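5-dehydro-2-deoxygluconokinase (Bacillus halodurans C-125, PDB 2QCV) probably catalyses the ATP-dependent phosphorylation of 5-dehydro-2-deoxy-D-gluconate to its 6-phosphate in myo-inositol degradation, as a PfkB-family carbohydrate kinase. Local coordinates at residues A[146-159]-A[182-196]. Residues are numbered along the deposited sequence; the frame is centred on the assembly and turned at random.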
loop_
_atom_site.group_PDB
_atom_site.type_symbol
_atom_site.label_atom_id
_atom_site.label_comp_id
_atom_site.label_asym_id
_atom_site.label_seq_id
_atom_site.Cartn_x
_atom_site.Cartn_y
_atom_site.Cartn_z
ATOM N N GLY A 146 9.054 -11.697 20.291
ATOM C CA GLY A 146 9.153 -12.077 18.898
ATOM C C GLY A 146 8.235 -11.363 17.926
ATOM O O GLY A 146 8.621 -11.105 16.782
ATOM N N THR A 147 7.019 -11.043 18.351
ATOM C CA THR A 147 6.069 -10.436 17.425
ATOM C C THR A 147 6.520 -9.044 17.000
ATOM O O THR A 147 6.171 -8.581 15.910
ATOM C CB THR A 147 4.633 -10.432 18.005
ATOM O OG1 THR A 147 4.244 -11.793 18.193
ATOM C CG2 THR A 147 3.638 -9.736 17.084
ATOM N N ALA A 148 7.323 -8.378 17.839
ATOM C CA ALA A 148 7.865 -7.063 17.497
ATOM C C ALA A 148 8.833 -7.125 16.297
ATOM O O ALA A 148 9.199 -6.091 15.749
ATOM C CB ALA A 148 8.545 -6.421 18.699
ATOM N N LEU A 149 9.265 -8.326 15.917
ATOM C CA LEU A 149 10.114 -8.515 14.740
ATOM C C LEU A 149 9.302 -8.741 13.469
ATOM O O LEU A 149 9.897 -8.889 12.404
ATOM C CB LEU A 149 11.047 -9.715 14.948
ATOM C CG LEU A 149 12.027 -9.685 16.111
ATOM C CD1 LEU A 149 12.617 -11.097 16.431
ATOM C CD2 LEU A 149 13.162 -8.719 15.807
ATOM N N SER A 150 7.972 -8.811 13.577
ATOM C CA SER A 150 7.114 -9.211 12.459
ATOM C C SER A 150 7.053 -8.191 11.321
ATOM O O SER A 150 6.758 -8.570 10.186
ATOM C CB SER A 150 5.691 -9.548 12.925
ATOM O OG SER A 150 5.005 -8.407 13.449
ATOM N N LYS A 151 7.343 -6.912 11.591
ATOM C CA LYS A 151 7.251 -5.892 10.560
ATOM C C LYS A 151 8.244 -4.786 10.873
ATOM O O LYS A 151 8.470 -4.471 12.021
ATOM C CB LYS A 151 5.836 -5.238 10.535
ATOM C CG LYS A 151 4.657 -6.101 10.145
ATOM C CD LYS A 151 4.640 -6.427 8.656
ATOM C CE LYS A 151 3.682 -7.614 8.384
ATOM N NZ LYS A 151 4.006 -8.310 7.098
ATOM N N SER A 152 8.770 -4.170 9.829
ATOM C CA SER A 152 9.439 -2.878 9.943
ATOM C C SER A 152 8.440 -1.720 10.122
ATOM O O SER A 152 7.346 -1.767 9.549
ATOM C CB SER A 152 10.255 -2.644 8.672
ATOM O OG SER A 152 11.243 -3.663 8.499
ATOM N N PRO A 153 8.840 -0.633 10.798
ATOM C CA PRO A 153 10.149 -0.387 11.400
ATOM C C PRO A 153 10.384 -0.980 12.754
ATOM O O PRO A 153 11.506 -0.893 13.258
ATOM C CB PRO A 153 10.220 1.132 11.499
ATOM C CG PRO A 153 8.815 1.557 11.642
ATOM C CD PRO A 153 7.994 0.583 10.846
ATOM N N SER A 154 9.371 -1.586 13.359
ATOM C CA SER A 154 9.546 -2.199 14.688
ATOM C C SER A 154 10.711 -3.187 14.693
ATOM O O SER A 154 11.524 -3.219 15.645
ATOM C CB SER A 154 8.240 -2.889 15.154
ATOM O OG SER A 154 8.475 -3.596 16.370
ATOM N N ARG A 155 10.798 -4.028 13.656
ATOM C CA ARG A 155 11.879 -5.018 13.534
ATOM C C ARG A 155 13.267 -4.389 13.736
ATOM O O ARG A 155 14.077 -4.901 14.526
ATOM C CB ARG A 155 11.737 -5.735 12.171
ATOM C CG ARG A 155 12.831 -6.678 11.689
ATOM C CD ARG A 155 12.497 -7.092 10.240
ATOM N NE ARG A 155 11.341 -7.966 10.276
ATOM C CZ ARG A 155 10.671 -8.418 9.230
ATOM N NH1 ARG A 155 11.053 -8.131 8.009
ATOM N NH2 ARG A 155 9.664 -9.250 9.420
ATOM N N GLU A 156 13.528 -3.262 13.066
ATOM C CA GLU A 156 14.828 -2.560 13.193
ATOM C C GLU A 156 15.003 -1.859 14.540
ATOM O O GLU A 156 16.129 -1.789 15.067
ATOM C CB GLU A 156 15.038 -1.540 12.068
ATOM C CG GLU A 156 15.056 -2.129 10.730
ATOM C CD GLU A 156 13.661 -2.415 10.173
ATOM O OE1 GLU A 156 12.864 -1.506 10.151
ATOM O OE2 GLU A 156 13.442 -3.501 9.669
ATOM N N ALA A 157 13.905 -1.347 15.104
ATOM C CA ALA A 157 13.934 -0.800 16.440
ATOM C C ALA A 157 14.377 -1.879 17.434
ATOM O O ALA A 157 15.199 -1.618 18.309
ATOM C CB ALA A 157 12.523 -0.230 16.857
ATOM N N VAL A 158 13.838 -3.091 17.298
ATOM C CA VAL A 158 14.225 -4.192 18.184
ATOM C C VAL A 158 15.679 -4.569 17.981
ATOM O O VAL A 158 16.423 -4.775 18.943
ATOM C CB VAL A 158 13.325 -5.423 17.975
ATOM C CG1 VAL A 158 13.857 -6.624 18.718
ATOM C CG2 VAL A 158 11.837 -5.080 18.434
ATOM N N LEU A 159 16.105 -4.680 16.725
ATOM C CA LEU A 159 17.504 -5.031 16.474
ATOM C C LEU A 159 18.448 -3.968 17.088
ATOM O O LEU A 159 19.539 -4.307 17.627
ATOM C CB LEU A 159 17.727 -5.276 14.974
ATOM C CG LEU A 159 17.018 -6.490 14.336
ATOM C CD1 LEU A 159 17.239 -6.491 12.797
ATOM C CD2 LEU A 159 17.538 -7.758 14.979
ATOM N N SER A 182 0.672 -12.634 12.294
ATOM C CA SER A 182 1.473 -11.388 12.179
ATOM C C SER A 182 2.594 -11.428 11.157
ATOM O O SER A 182 3.205 -10.390 10.851
ATOM C CB SER A 182 2.080 -10.990 13.532
ATOM O OG SER A 182 1.073 -10.625 14.421
ATOM N N TRP A 183 2.850 -12.609 10.617
ATOM C CA TRP A 183 3.950 -12.843 9.685
ATOM C C TRP A 183 3.472 -13.242 8.298
ATOM O O TRP A 183 2.357 -13.743 8.121
ATOM C CB TRP A 183 4.841 -13.975 10.230
ATOM C CG TRP A 183 5.511 -13.625 11.505
ATOM C CD1 TRP A 183 5.006 -13.784 12.741
ATOM C CD2 TRP A 183 6.841 -13.077 11.672
ATOM N NE1 TRP A 183 5.898 -13.324 13.686
ATOM C CE2 TRP A 183 7.039 -12.893 13.047
ATOM C CE3 TRP A 183 7.868 -12.718 10.785
ATOM C CZ2 TRP A 183 8.213 -12.368 13.567
ATOM C CZ3 TRP A 183 9.044 -12.168 11.308
ATOM C CH2 TRP A 183 9.217 -12.038 12.680
ATOM N N GLU A 184 4.339 -13.060 7.313
ATOM C CA GLU A 184 4.012 -13.480 5.950
ATOM C C GLU A 184 4.177 -14.977 5.756
ATOM O O GLU A 184 3.312 -15.648 5.158
ATOM C CB GLU A 184 4.855 -12.689 4.928
ATOM C CG GLU A 184 4.612 -11.180 4.992
ATOM C CD GLU A 184 3.174 -10.832 4.630
ATOM O OE1 GLU A 184 2.744 -11.268 3.543
ATOM O OE2 GLU A 184 2.467 -10.170 5.438
ATOM N N THR A 185 5.303 -15.523 6.211
ATOM C CA THR A 185 5.548 -16.977 6.070
ATOM C C THR A 185 6.346 -17.489 7.284
ATOM O O THR A 185 7.041 -16.708 7.950
ATOM C CB THR A 185 6.371 -17.306 4.810
ATOM O OG1 THR A 185 7.735 -16.927 5.027
ATOM C CG2 THR A 185 5.852 -16.635 3.561
ATOM N N PRO A 186 6.232 -18.779 7.616
ATOM C CA PRO A 186 7.047 -19.315 8.705
ATOM C C PRO A 186 8.550 -19.235 8.475
ATOM O O PRO A 186 9.279 -19.127 9.437
ATOM C CB PRO A 186 6.598 -20.782 8.807
ATOM C CG PRO A 186 5.254 -20.813 8.181
ATOM C CD PRO A 186 5.299 -19.794 7.088
ATOM N N GLU A 187 8.994 -19.338 7.229
ATOM C CA GLU A 187 10.427 -19.203 6.928
ATOM C C GLU A 187 10.931 -17.787 7.255
ATOM O O GLU A 187 12.042 -17.613 7.740
ATOM C CB GLU A 187 10.752 -19.592 5.482
ATOM C CG GLU A 187 12.208 -19.938 5.375
ATOM C CD GLU A 187 12.579 -20.657 4.135
ATOM O OE1 GLU A 187 11.786 -20.678 3.172
ATOM O OE2 GLU A 187 13.704 -21.174 4.117
ATOM N N GLU A 188 10.106 -16.771 6.989
ATOM C CA GLU A 188 10.418 -15.406 7.391
ATOM C C GLU A 188 10.587 -15.301 8.915
ATOM O O GLU A 188 11.548 -14.711 9.415
ATOM C CB GLU A 188 9.300 -14.470 6.926
ATOM C CG GLU A 188 9.426 -13.050 7.336
ATOM C CD GLU A 188 8.082 -12.325 7.272
ATOM O OE1 GLU A 188 7.026 -12.996 7.275
ATOM O OE2 GLU A 188 8.097 -11.101 7.229
ATOM N N THR A 189 9.655 -15.918 9.645
ATOM C CA THR A 189 9.763 -15.955 11.096
ATOM C C THR A 189 11.086 -16.622 11.501
ATOM O O THR A 189 11.791 -16.093 12.340
ATOM C CB THR A 189 8.517 -16.634 11.748
ATOM O OG1 THR A 189 7.310 -16.053 11.187
ATOM C CG2 THR A 189 8.553 -16.461 13.273
ATOM N N ALA A 190 11.427 -17.758 10.897
ATOM C CA ALA A 190 12.675 -18.480 11.223
ATOM C C ALA A 190 13.919 -17.602 11.022
ATOM O O ALA A 190 14.799 -17.533 11.880
ATOM C CB ALA A 190 12.792 -19.768 10.381
ATOM N N VAL A 191 13.941 -16.870 9.926
ATOM C CA VAL A 191 15.048 -15.978 9.640
ATOM C C VAL A 191 15.327 -15.006 10.806
ATOM O O VAL A 191 16.466 -14.848 11.240
ATOM C CB VAL A 191 14.818 -15.257 8.294
ATOM C CG1 VAL A 191 15.770 -14.016 8.145
ATOM C CG2 VAL A 191 14.992 -16.252 7.157
ATOM N N TYR A 192 14.299 -14.322 11.281
ATOM C CA TYR A 192 14.473 -13.300 12.321
ATOM C C TYR A 192 14.571 -13.880 13.732
ATOM O O TYR A 192 15.387 -13.432 14.526
ATOM C CB TYR A 192 13.362 -12.274 12.225
ATOM C CG TYR A 192 13.554 -11.447 10.978
ATOM C CD1 TYR A 192 14.595 -10.538 10.902
ATOM C CD2 TYR A 192 12.753 -11.626 9.876
ATOM C CE1 TYR A 192 14.839 -9.819 9.763
ATOM C CE2 TYR A 192 12.966 -10.898 8.716
ATOM C CZ TYR A 192 14.017 -9.975 8.677
ATOM O OH TYR A 192 14.264 -9.237 7.554
ATOM N N TYR A 193 13.770 -14.894 14.015
ATOM C CA TYR A 193 13.896 -15.597 15.305
ATOM C C TYR A 193 15.272 -16.204 15.494
ATOM O O TYR A 193 15.814 -16.109 16.577
ATOM C CB TYR A 193 12.838 -16.694 15.454
ATOM C CG TYR A 193 11.479 -16.228 15.955
ATOM C CD1 TYR A 193 11.028 -14.917 15.759
ATOM C CD2 TYR A 193 10.636 -17.102 16.605
ATOM C CE1 TYR A 193 9.788 -14.509 16.230
ATOM C CE2 TYR A 193 9.400 -16.692 17.107
ATOM C CZ TYR A 193 8.995 -15.401 16.921
ATOM O OH TYR A 193 7.787 -14.989 17.418
ATOM N N SER A 194 15.812 -16.912 14.498
ATOM C CA SER A 194 17.170 -17.500 14.612
ATOM C C SER A 194 18.237 -16.419 14.867
ATOM O O SER A 194 19.053 -16.520 15.774
ATOM C CB SER A 194 17.501 -18.350 13.382
ATOM O OG SER A 194 17.426 -17.596 12.167
ATOM N N LEU A 195 18.171 -15.352 14.093
ATOM C CA LEU A 195 19.131 -14.228 14.168
ATOM C C LEU A 195 19.117 -13.605 15.565
ATOM O O LEU A 195 20.170 -13.456 16.201
ATOM C CB LEU A 195 18.732 -13.175 13.120
ATOM C CG LEU A 195 19.083 -11.677 13.292
ATOM C CD1 LEU A 195 20.567 -11.541 13.356
ATOM C CD2 LEU A 195 18.502 -10.815 12.161
ATOM N N VAL A 196 17.910 -13.319 16.053
ATOM C CA VAL A 196 17.746 -12.687 17.355
ATOM C C VAL A 196 18.129 -13.657 18.492
ATOM O O VAL A 196 18.877 -13.282 19.399
ATOM C CB VAL A 196 16.377 -12.086 17.543
ATOM C CG1 VAL A 196 16.201 -11.586 18.992
ATOM C CG2 VAL A 196 16.210 -10.901 16.501
HETATM O O HOH W 1 5.336 -13.731 16.488
HETATM O O HOH W 2 5.863 -10.186 8.313
HETATM O O HOH W 3 2.658 -7.927 11.975
#
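R155 reaches across from helix 154-167 to Y192, E188 and W183. Its CB leaves toward segment 182-196, and CG stands anti to the backbone N (chi1 172°) and just reaches the Y192 ring. CD lies over the face of that ring, a CH-pi contact. A bend at chi3 then lays the guanidinium flat on the same face, with CZ and NH1 each 3.4 Å from Y192 CE2 and the planes 19° apart, an off-centre cation-pi stack. NE turns back to its own segment and donates to L149 O at 2.7 Å. NH2 donates to the same oxygen, so two nitrogens grip one carbonyl side-on and fix the plane of the group. NH2 also makes a salt bridge to E188 OE2 (3.3 Å), met from above the carboxylate plane, and lies 3.5 Å from W183 CZ3. An alanine here is likely to leave E188 without this charged mate and one face of Y192 without its stack.

S150 CA sits over the six-membered ring of W183, 3.5 Å from its centroid. K151 NZ forms a salt bridge with E184 OE2 (2.9 Å). Water 2 links S150 O, K151 NZ and E188 OE2. L149 CD1 meets V196 CG2 at 3.6 Å, tip to tip.

The helical parts 154-159 and 186-196 run nearly parallel, at 15°, and belong to successive helices of the ribokinase-like alpha/beta fold. Parallel strand 171-175 lies between them in sequence, and its F174 touches L149 and V196. Y192 OH is hydrogen-bonded to E156 of the second subunit, placing this packing at a subunit interface.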